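Local coordinates for diaminopimelate decarboxylase (Aquifex aeolicus, PDB 2P3E), which probably catalyses the pyridoxal phosphate-dependent decarboxylation of meso-diaminopimelate to L-lysine, the last step of lysine biosynthesis by the diaminopimelate pathway, at residues L59-V64 with K275-P280; A81-V86 with E102-A107. All coordinates share one frame; numbering follows the deposited sequence.

Interaction 1: L59-V64 with K275-P280; sequences LICYAV and KIILEP
L59-V64 and K275-P280 run side by side as parallel strands, their short axes 4.9 Å apart and turned 22° from each other. They are neighbours in the wall of the TIM-barrel domain, where the first and last strands of the barrel meet. L59 N binds I276 O, L59 O receives L278 N, and C61 N binds L278 O at 2.8 Å. On one face of the sheet L59 CB rests on I277 CG1. With SG anti to its own carbonyl carbon, C61 reaches I277 CG2 at 3.7 Å. On the other face I60 and L278 lie alongside each other, CD1 of I60 against CB and CD1 of L278. The other branch of I60, CG2, meets the ring of P280 at CG, 3.8 Å away, and the two side chains cross at about a right angle. E279 and P280 are part of the probable pyridoxal phosphate site, and E279 OE1 is held by H202. Strand 275-278 ends at L278, but the pairing goes on through P280 to A63 at the end of strand 59-63. A63 N gives P280 O a nearly straight bond of 2.9 Å. The nitrogen lies above the carbonyl plane, 48° out of it.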
ATOM      1  N   LEU B  59      -1.069  12.485 -29.874  1.00 15.66           N
ATOM      2  CA  LEU B  59      -0.548  11.253 -29.300  1.00 15.71           C
ATOM      3  C   LEU B  59      -1.227  11.036 -27.950  1.00 15.50           C
ATOM      4  O   LEU B  59      -1.120  11.876 -27.052  1.00 15.42           O
ATOM      5  CB  LEU B  59       0.962  11.328 -29.097  1.00 15.76           C
ATOM      6  CG  LEU B  59       1.602  10.154 -28.318  1.00 16.18           C
ATOM      7  CD1 LEU B  59       1.439   8.844 -29.098  1.00 15.59           C
ATOM      8  CD2 LEU B  59       3.060  10.440 -28.037  1.00 16.21           C
ATOM      9  N   ILE B  60      -1.913   9.908 -27.812  1.00 15.27           N
ATOM     10  CA  ILE B  60      -2.585   9.565 -26.567  1.00 15.08           C
ATOM     11  C   ILE B  60      -1.698   8.603 -25.763  1.00 15.10           C
ATOM     12  O   ILE B  60      -1.588   7.428 -26.091  1.00 14.68           O
ATOM     13  CB  ILE B  60      -3.991   8.978 -26.815  1.00 15.31           C
ATOM     14  CG1 ILE B  60      -4.796   9.870 -27.776  1.00 15.88           C
ATOM     15  CG2 ILE B  60      -4.747   8.752 -25.463  1.00 13.78           C
ATOM     16  CD1 ILE B  60      -4.974  11.344 -27.316  1.00 13.73           C
ATOM     17  N   CYS B  61      -1.051   9.126 -24.727  1.00 14.73           N
ATOM     18  CA  CYS B  61      -0.141   8.328 -23.899  1.00 15.05           C
ATOM     19  C   CYS B  61      -0.857   7.797 -22.673  1.00 14.91           C
ATOM     20  O   CYS B  61      -1.222   8.578 -21.788  1.00 16.93           O
ATOM     21  CB  CYS B  61       1.039   9.179 -23.455  1.00 14.64           C
ATOM     22  SG  CYS B  61       2.270   9.521 -24.730  1.00 17.23           S
ATOM     23  N   TYR B  62      -1.047   6.486 -22.591  1.00 13.97           N
ATOM     24  CA  TYR B  62      -1.676   5.890 -21.402  1.00 12.77           C
ATOM     25  C   TYR B  62      -0.798   6.092 -20.154  1.00 11.84           C
ATOM     26  O   TYR B  62       0.391   5.799 -20.182  1.00 12.47           O
ATOM     27  CB  TYR B  62      -1.993   4.405 -21.633  1.00 12.32           C
ATOM     28  CG  TYR B  62      -2.357   3.699 -20.359  1.00 12.10           C
ATOM     29  CD1 TYR B  62      -3.474   4.107 -19.604  1.00 12.54           C
ATOM     30  CD2 TYR B  62      -1.567   2.652 -19.876  1.00 13.26           C
ATOM     31  CE1 TYR B  62      -3.802   3.460 -18.402  1.00 13.36           C
ATOM     32  CE2 TYR B  62      -1.878   2.021 -18.674  1.00 14.17           C
ATOM     33  CZ  TYR B  62      -2.998   2.432 -17.955  1.00 12.70           C
ATOM     34  OH  TYR B  62      -3.300   1.802 -16.775  1.00 14.32           O
ATOM     35  N   ALA B  63      -1.374   6.640 -19.083  1.00 11.24           N
ATOM     36  CA  ALA B  63      -0.637   6.831 -17.825  1.00 10.84           C
ATOM     37  C   ALA B  63      -0.559   5.496 -17.085  1.00 10.68           C
ATOM     38  O   ALA B  63      -1.496   5.080 -16.388  1.00 10.41           O
ATOM     39  CB  ALA B  63      -1.313   7.900 -16.942  1.00 10.12           C
ATOM     40  N   VAL B  64       0.574   4.824 -17.260  1.00 10.98           N
ATOM     41  CA  VAL B  64       0.797   3.482 -16.745  1.00 11.01           C
ATOM     42  C   VAL B  64       0.637   3.374 -15.214  1.00 10.60           C
ATOM     43  O   VAL B  64       0.271   2.319 -14.698  1.00 10.99           O
ATOM     44  CB  VAL B  64       2.173   2.949 -17.240  1.00 10.99           C
ATOM     45  CG1 VAL B  64       2.454   1.552 -16.686  1.00 11.57           C
ATOM     46  CG2 VAL B  64       2.173   2.920 -18.804  1.00 12.08           C
ATOM     47  N   LYS B 275       2.601  19.156 -32.065  1.00 20.11           N
ATOM     48  CA  LYS B 275       1.791  17.954 -31.844  1.00 19.29           C
ATOM     49  C   LYS B 275       1.403  17.907 -30.373  1.00 18.61           C
ATOM     50  O   LYS B 275       2.254  18.111 -29.494  1.00 18.16           O
ATOM     51  CB  LYS B 275       2.553  16.686 -32.238  1.00 19.91           C
ATOM     52  CG  LYS B 275       1.703  15.385 -32.188  1.00 21.48           C
ATOM     53  CD  LYS B 275       2.309  14.316 -33.061  1.00 23.82           C
ATOM     54  CE  LYS B 275       1.570  12.994 -32.939  1.00 26.42           C
ATOM     55  NZ  LYS B 275       0.375  12.965 -33.850  1.00 28.36           N
ATOM     56  N   ILE B 276       0.123  17.634 -30.123  1.00 17.25           N
ATOM     57  CA  ILE B 276      -0.435  17.638 -28.777  1.00 16.57           C
ATOM     58  C   ILE B 276      -0.292  16.224 -28.213  1.00 16.48           C
ATOM     59  O   ILE B 276      -0.451  15.245 -28.938  1.00 16.22           O
ATOM     60  CB  ILE B 276      -1.917  18.085 -28.774  1.00 16.44           C
ATOM     61  CG1 ILE B 276      -2.099  19.442 -29.510  1.00 16.64           C
ATOM     62  CG2 ILE B 276      -2.498  18.110 -27.324  1.00 17.59           C
ATOM     63  CD1 ILE B 276      -1.169  20.583 -29.024  1.00 15.09           C
ATOM     64  N   ILE B 277       0.067  16.138 -26.937  1.00 15.59           N
ATOM     65  CA  ILE B 277       0.148  14.860 -26.233  1.00 14.93           C
ATOM     66  C   ILE B 277      -0.796  14.943 -25.035  1.00 14.76           C
ATOM     67  O   ILE B 277      -0.805  15.945 -24.323  1.00 14.56           O
ATOM     68  CB  ILE B 277       1.586  14.546 -25.762  1.00 14.55           C
ATOM     69  CG1 ILE B 277       2.566  14.557 -26.952  1.00 14.95           C
ATOM     70  CG2 ILE B 277       1.636  13.161 -25.030  1.00 14.25           C
ATOM     71  CD1 ILE B 277       4.043  14.303 -26.575  1.00 14.41           C
ATOM     72  N   LEU B 278      -1.618  13.907 -24.858  1.00 14.71           N
ATOM     73  CA  LEU B 278      -2.469  13.760 -23.671  1.00 15.43           C
ATOM     74  C   LEU B 278      -2.036  12.511 -22.914  1.00 15.26           C
ATOM     75  O   LEU B 278      -1.567  11.550 -23.529  1.00 15.66           O
ATOM     76  CB  LEU B 278      -3.950  13.621 -24.048  1.00 15.14           C
ATOM     77  CG  LEU B 278      -4.680  14.753 -24.786  1.00 19.42           C
ATOM     78  CD1 LEU B 278      -6.164  14.422 -24.846  1.00 22.12           C
ATOM     79  CD2 LEU B 278      -4.523  15.998 -24.032  1.00 22.11           C
ATOM     80  N   GLU B 279      -2.225  12.516 -21.594  1.00 15.22           N
ATOM     81  CA  GLU B 279      -1.778  11.414 -20.729  1.00 14.95           C
ATOM     82  C   GLU B 279      -2.883  10.795 -19.841  1.00 14.88           C
ATOM     83  O   GLU B 279      -2.720  10.727 -18.623  1.00 15.11           O
ATOM     84  CB  GLU B 279      -0.626  11.894 -19.844  1.00 15.81           C
ATOM     85  CG  GLU B 279       0.524  12.528 -20.629  1.00 16.00           C
ATOM     86  CD  GLU B 279       1.576  13.150 -19.736  1.00 16.70           C
ATOM     87  OE1 GLU B 279       1.223  13.727 -18.677  1.00 17.84           O
ATOM     88  OE2 GLU B 279       2.758  13.082 -20.110  1.00 18.69           O
ATOM     89  N   PRO B 280      -3.984  10.294 -20.442  1.00 13.98           N
ATOM     90  CA  PRO B 280      -5.058   9.825 -19.565  1.00 13.72           C
ATOM     91  C   PRO B 280      -4.699   8.500 -18.869  1.00 13.38           C
ATOM     92  O   PRO B 280      -4.123   7.611 -19.508  1.00 13.13           O
ATOM     93  CB  PRO B 280      -6.224   9.601 -20.534  1.00 12.95           C
ATOM     94  CG  PRO B 280      -5.569   9.271 -21.827  1.00 13.11           C
ATOM     95  CD  PRO B 280      -4.320  10.104 -21.870  1.00 13.92           C
TER

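Interaction 2: A81-V86 with E102-A107; sequences AGADIV and ERIVYA
R103 reaches across to the start of the neighbouring strand and holds A81 O. NH2 makes the stronger bond, 2.7 Å from A81 O, and NE adds a weak one. The oxygen sits at the edge of the guanidinium, near its plane, while NH2 stands 37° out of the carbonyl plane of A81. A bend at chi3 (-50°) brings the guanidinium back to this carbonyl. NH2 also has a weak bond to G77 O.

The backbone bonds join A81-V86 to E102-A107 as parallel strands of a beta-alpha-beta unit in the TIM barrel, with helix 88-96 as the crossover. A83 N binds R103 O, and V105 N binds A83 O. I85 N meets V105 O almost straight at 2.8 Å, and A107 N closes the series on I85 O. CA-H groups of I104 and Y106 also approach the carbonyls of A83 and I85.

Apolar packing lies on the face of A83, I85, I104 and Y106, which helix 88-96 covers in part. I85 CG1 sits between its backbone N and carbonyl carbon (chi1 65°). From there CD1 touches I104 CG2 at 3.7 Å and lies over one face of the Y106 ring as a CH-pi contact, 4.2 Å from the centroid and offset toward the rim. The same ring brings CE2 to V86 C at 3.4 Å. Its OH is bound to G110 O.

On the opposite face D84 CB packs on V105 CG2 at 4.0 Å, and both residues touch E279 of the probable cofactor site.

The chemistry is thus divided: an arginine fixes the strand entry, the face toward helix 88-96 is apolar, and the other sets the D84 carboxylate close to that of E279.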
ATOM      1  N   ALA B  81      -1.821   3.334 -28.583  1.00 16.23           N
ATOM      2  CA  ALA B  81      -1.549   4.141 -27.383  1.00 15.59           C
ATOM      3  C   ALA B  81      -0.066   4.307 -27.201  1.00 15.42           C
ATOM      4  O   ALA B  81       0.707   3.403 -27.500  1.00 15.01           O
ATOM      5  CB  ALA B  81      -2.159   3.505 -26.138  1.00 15.82           C
ATOM      6  N   GLY B  82       0.325   5.482 -26.716  1.00 14.65           N
ATOM      7  CA  GLY B  82       1.645   5.670 -26.160  1.00 14.25           C
ATOM      8  C   GLY B  82       1.625   5.317 -24.680  1.00 13.74           C
ATOM      9  O   GLY B  82       0.630   4.785 -24.161  1.00 13.47           O
ATOM     10  N   ALA B  83       2.734   5.587 -24.012  1.00 13.38           N
ATOM     11  CA  ALA B  83       2.837   5.363 -22.575  1.00 13.81           C
ATOM     12  C   ALA B  83       3.479   6.564 -21.885  1.00 13.79           C
ATOM     13  O   ALA B  83       4.549   7.045 -22.284  1.00 14.55           O
ATOM     14  CB  ALA B  83       3.592   4.056 -22.255  1.00 12.52           C
ATOM     15  N   ASP B  84       2.775   7.074 -20.885  1.00 13.76           N
ATOM     16  CA  ASP B  84       3.303   8.069 -19.960  1.00 13.70           C
ATOM     17  C   ASP B  84       3.817   7.284 -18.758  1.00 13.48           C
ATOM     18  O   ASP B  84       3.035   6.661 -18.032  1.00 12.97           O
ATOM     19  CB  ASP B  84       2.184   9.064 -19.594  1.00 14.03           C
ATOM     20  CG  ASP B  84       2.439   9.835 -18.282  1.00 17.62           C
ATOM     21  OD1 ASP B  84       3.572  10.211 -17.980  1.00 18.99           O
ATOM     22  OD2 ASP B  84       1.462  10.053 -17.531  1.00 22.01           O
ATOM     23  N   ILE B  85       5.134   7.292 -18.580  1.00 12.49           N
ATOM     24  CA  ILE B  85       5.780   6.495 -17.549  1.00 13.34           C
ATOM     25  C   ILE B  85       6.428   7.363 -16.488  1.00 13.35           C
ATOM     26  O   ILE B  85       6.759   8.523 -16.760  1.00 13.92           O
ATOM     27  CB  ILE B  85       6.837   5.515 -18.166  1.00 13.02           C
ATOM     28  CG1 ILE B  85       8.012   6.298 -18.805  1.00 12.82           C
ATOM     29  CG2 ILE B  85       6.136   4.564 -19.171  1.00 13.68           C
ATOM     30  CD1 ILE B  85       9.276   5.466 -19.125  1.00 14.22           C
ATOM     31  N   VAL B  86       6.592   6.807 -15.278  1.00 13.52           N
ATOM     32  CA  VAL B  86       7.244   7.512 -14.163  1.00 13.60           C
ATOM     33  C   VAL B  86       8.351   6.679 -13.485  1.00 13.64           C
ATOM     34  O   VAL B  86       8.843   7.038 -12.425  1.00 13.98           O
ATOM     35  CB  VAL B  86       6.194   8.014 -13.081  1.00 14.26           C
ATOM     36  CG1 VAL B  86       5.161   8.947 -13.722  1.00 13.65           C
ATOM     37  CG2 VAL B  86       5.485   6.839 -12.437  1.00 13.64           C
ATOM     38  N   GLU B 102       9.345   5.718 -29.223  1.00 22.06           N
ATOM     39  CA  GLU B 102       8.874   6.907 -29.939  1.00 22.03           C
ATOM     40  C   GLU B 102       7.495   7.402 -29.464  1.00 20.56           C
ATOM     41  O   GLU B 102       7.096   8.532 -29.767  1.00 20.29           O
ATOM     42  CB  GLU B 102       8.885   6.659 -31.455  1.00 23.27           C
ATOM     43  CG  GLU B 102      10.294   6.398 -32.041  1.00 26.25           C
ATOM     44  CD  GLU B 102      10.764   4.960 -31.915  0.60 29.33           C
ATOM     45  OE1 GLU B 102      10.014   4.128 -31.380  1.00 30.64           O
ATOM     46  OE2 GLU B 102      11.898   4.655 -32.355  1.00 33.00           O
ATOM     47  N   ARG B 103       6.760   6.564 -28.726  1.00 19.10           N
ATOM     48  CA  ARG B 103       5.477   6.982 -28.139  1.00 17.35           C
ATOM     49  C   ARG B 103       5.534   6.998 -26.593  1.00 16.74           C
ATOM     50  O   ARG B 103       4.507   7.009 -25.930  1.00 15.00           O
ATOM     51  CB  ARG B 103       4.348   6.080 -28.617  1.00 17.88           C
ATOM     52  CG  ARG B 103       4.184   5.994 -30.163  1.00 19.14           C
ATOM     53  CD  ARG B 103       2.773   5.554 -30.579  1.00 20.56           C
ATOM     54  NE  ARG B 103       2.316   4.340 -29.882  1.00 21.93           N
ATOM     55  CZ  ARG B 103       2.130   3.136 -30.440  0.50 23.02           C
ATOM     56  NH1 ARG B 103       2.355   2.948 -31.748  1.00 24.92           N
ATOM     57  NH2 ARG B 103       1.695   2.113 -29.690  1.00 19.32           N
ATOM     58  N   ILE B 104       6.740   7.020 -26.029  1.00 16.37           N
ATOM     59  CA  ILE B 104       6.906   6.994 -24.571  1.00 15.55           C
ATOM     60  C   ILE B 104       7.433   8.327 -24.043  1.00 16.00           C
ATOM     61  O   ILE B 104       8.438   8.856 -24.558  1.00 15.70           O
ATOM     62  CB  ILE B 104       7.835   5.826 -24.138  1.00 16.19           C
ATOM     63  CG1 ILE B 104       7.220   4.487 -24.568  1.00 15.32           C
ATOM     64  CG2 ILE B 104       8.197   5.905 -22.615  1.00 13.76           C
ATOM     65  CD1 ILE B 104       8.053   3.259 -24.184  1.00 18.71           C
ATOM     66  N   VAL B 105       6.740   8.873 -23.033  1.00 15.47           N
ATOM     67  CA  VAL B 105       7.185  10.080 -22.339  1.00 15.34           C
ATOM     68  C   VAL B 105       7.404   9.768 -20.844  1.00 15.97           C
ATOM     69  O   VAL B 105       6.671   8.975 -20.258  1.00 14.94           O
ATOM     70  CB  VAL B 105       6.200  11.275 -22.528  1.00 15.83           C
ATOM     71  CG1 VAL B 105       6.104  11.682 -24.018  1.00 15.23           C
ATOM     72  CG2 VAL B 105       4.801  10.941 -21.973  1.00 14.05           C
ATOM     73  N   TYR B 106       8.402  10.401 -20.240  1.00 15.92           N
ATOM     74  CA  TYR B 106       8.838  10.004 -18.908  1.00 17.72           C
ATOM     75  C   TYR B 106       8.721  11.195 -17.962  1.00 17.99           C
ATOM     76  O   TYR B 106       9.477  12.165 -18.088  1.00 18.90           O
ATOM     77  CB  TYR B 106      10.284   9.476 -18.971  1.00 18.05           C
ATOM     78  CG  TYR B 106      10.869   8.766 -17.723  1.00 19.19           C
ATOM     79  CD1 TYR B 106      12.055   8.033 -17.827  1.00 21.07           C
ATOM     80  CD2 TYR B 106      10.246   8.811 -16.480  1.00 18.78           C
ATOM     81  CE1 TYR B 106      12.618   7.383 -16.718  1.00 22.24           C
ATOM     82  CE2 TYR B 106      10.809   8.162 -15.363  1.00 19.97           C
ATOM     83  CZ  TYR B 106      11.991   7.450 -15.495  1.00 21.63           C
ATOM     84  OH  TYR B 106      12.558   6.794 -14.398  1.00 21.89           O
ATOM     85  N   ALA B 107       7.778  11.117 -17.023  1.00 18.26           N
ATOM     86  CA  ALA B 107       7.559  12.197 -16.051  1.00 19.46           C
ATOM     87  C   ALA B 107       8.012  11.835 -14.637  1.00 20.42           C
ATOM     88  O   ALA B 107       8.557  10.769 -14.395  1.00 20.27           O
ATOM     89  CB  ALA B 107       6.119  12.617 -16.040  1.00 19.42           C
TER

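After the N-terminal strands and helix 41-54 the chain forms strand 59-63, then passes through helix 70-78 to strand 82-85. Helix 88-96 leads on to strand 104-106, where interaction 2 closes a short loop. The chain then builds the rest of the parallel barrel and returns at 275-280, where interaction 1 closes a loop of about 210 residues. The short loop lies wholly within the long one, and the two do not cross. Strands 59-63 and 82-85 are neighbours, joined by probable hydrogen bonds I60 O to G82 N and Y62 O to D84 N. Four adjacent strands are therefore tied together.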